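Local coordinates for uncharacterized protein YLR132C (Kluyveromyces marxianus, PDB 6PFQ) that probably acts as a 3' exoribonuclease of the 2H phosphodiesterase superfamily that trims U6 snRNA, being the yeast form of Usb1, at residues 38-43 and 180-185. Sequence-based numbering, arbitrary orientation.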
# COMPACT_ATOMS: atom_id res chain seq x y z
N ASP A 38 -7.12 5.45 21.46
CA ASP A 38 -7.95 6.22 22.38
C ASP A 38 -7.33 6.29 23.77
O ASP A 38 -7.27 7.36 24.38
CB ASP A 38 -9.34 5.59 22.50
CG ASP A 38 -10.21 5.87 21.31
OD1 ASP A 38 -9.90 6.83 20.58
OD2 ASP A 38 -11.20 5.14 21.11
N THR A 39 -6.94 5.13 24.30
CA THR A 39 -6.33 5.08 25.63
C THR A 39 -5.15 6.04 25.73
O THR A 39 -4.96 6.70 26.76
CB THR A 39 -5.85 3.67 25.91
OG1 THR A 39 -6.99 2.83 26.06
CG2 THR A 39 -4.95 3.61 27.13
N HIS A 40 -4.36 6.15 24.66
CA HIS A 40 -3.16 6.96 24.68
C HIS A 40 -3.37 8.34 24.09
O HIS A 40 -2.38 9.04 23.85
CB HIS A 40 -2.05 6.22 23.95
CG HIS A 40 -1.54 5.04 24.72
ND1 HIS A 40 -0.44 5.11 25.54
CD2 HIS A 40 -2.02 3.79 24.83
CE1 HIS A 40 -0.25 3.93 26.11
NE2 HIS A 40 -1.19 3.11 25.69
N HIS A 41 -4.62 8.75 23.86
CA HIS A 41 -4.94 10.09 23.36
C HIS A 41 -4.23 10.36 22.04
O HIS A 41 -3.71 11.47 21.79
CB HIS A 41 -4.63 11.16 24.40
CG HIS A 41 -5.33 10.92 25.70
ND1 HIS A 41 -4.68 10.47 26.83
CD2 HIS A 41 -6.64 10.99 26.03
CE1 HIS A 41 -5.55 10.31 27.81
NE2 HIS A 41 -6.75 10.61 27.35
N ARG A 42 -4.21 9.35 21.17
CA ARG A 42 -3.68 9.45 19.82
C ARG A 42 -4.81 9.48 18.80
O ARG A 42 -5.91 9.01 19.06
CB ARG A 42 -2.77 8.27 19.48
CG ARG A 42 -1.64 8.06 20.47
CD ARG A 42 -0.40 8.69 19.96
NE ARG A 42 0.77 8.38 20.79
CZ ARG A 42 2.01 8.52 20.35
NH1 ARG A 42 2.25 8.97 19.11
NH2 ARG A 42 3.02 8.25 21.16
N ASN A 43 -4.50 10.01 17.61
CA ASN A 43 -5.44 9.94 16.49
C ASN A 43 -5.72 8.48 16.09
O ASN A 43 -4.84 7.61 16.14
CB ASN A 43 -4.88 10.71 15.29
CG ASN A 43 -5.14 12.20 15.39
OD1 ASN A 43 -5.79 12.66 16.31
ND2 ASN A 43 -4.63 12.97 14.42
N ARG A 180 4.70 4.38 16.09
CA ARG A 180 5.16 3.09 15.60
C ARG A 180 5.46 2.15 16.77
O ARG A 180 5.07 0.97 16.75
CB ARG A 180 6.40 3.27 14.74
CG ARG A 180 6.09 3.92 13.37
CD ARG A 180 7.38 4.43 12.75
NE ARG A 180 7.19 4.72 11.32
CZ ARG A 180 8.03 5.46 10.61
NH1 ARG A 180 9.09 6.01 11.23
NH2 ARG A 180 7.81 5.67 9.31
N ASN A 181 6.14 2.66 17.79
CA ASN A 181 6.44 1.80 18.94
C ASN A 181 5.17 1.41 19.68
O ASN A 181 5.06 0.30 20.19
CB ASN A 181 7.40 2.50 19.92
CG ASN A 181 7.63 1.68 21.20
OD1 ASN A 181 8.29 0.66 21.17
ND2 ASN A 181 7.04 2.11 22.31
N LEU A 182 4.22 2.34 19.80
CA LEU A 182 3.00 2.06 20.54
C LEU A 182 2.18 0.95 19.88
O LEU A 182 1.74 0.01 20.56
CB LEU A 182 2.19 3.34 20.70
CG LEU A 182 0.84 3.17 21.38
CD1 LEU A 182 1.03 2.64 22.82
CD2 LEU A 182 0.02 4.49 21.32
N VAL A 183 1.95 1.04 18.56
CA VAL A 183 1.12 0.01 17.95
C VAL A 183 1.83 -1.33 17.99
O VAL A 183 1.18 -2.38 18.21
CB VAL A 183 0.67 0.35 16.51
CG1 VAL A 183 -0.17 1.61 16.51
CG2 VAL A 183 1.86 0.49 15.53
N ALA A 184 3.17 -1.32 17.89
CA ALA A 184 3.91 -2.58 17.94
C ALA A 184 3.88 -3.20 19.34
O ALA A 184 3.78 -4.42 19.49
CB ALA A 184 5.35 -2.35 17.47
N THR A 185 4.00 -2.39 20.38
CA THR A 185 4.10 -2.96 21.73
C THR A 185 2.74 -3.24 22.35
O THR A 185 2.60 -4.21 23.12
CB THR A 185 4.87 -2.02 22.67
OG1 THR A 185 4.15 -0.80 22.79
CG2 THR A 185 6.21 -1.69 22.13
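L182 lays its CD1 methyl over one face of the H40 imidazole, a CH-pi contact in which CD1 stands 3.7 Å from the ring centroid and only 9° off the ring normal. Its other methyl, CD2, reaches the root of the same ring, 3.8 Å from H40 CB, and also approaches R42, 4.0 Å from NE and obliquely to the guanidinium. The L182 side chain points at the 38-43 turn, and a chi1 of 176°, which sets CG opposite the backbone N, brings both methyls to where the histidine and the arginine meet them.

That turn ends helix 20-39 in a Schellman motif: H41, with positive phi, is the C-prime residue, and its N bonds to D38 O at 3.0 Å while R42 N returns to M37 O. The reversal lets H40 and R42 both point at the neighbouring helix, and M37, from the last part of helix 20-39, packs against L182 as well as V183. The R42 chain bends at chi2 (-97°) and passes L182 with its CG and NE, one to two turns after the residues it grips in helix 169-186, where NH2 hydrogen-bonds to S178 OG and NH1 to R175 O. At the other end of the contact, H40 NE2 hydrogen-bonds to E186 OE1, at the end of helix 169-186.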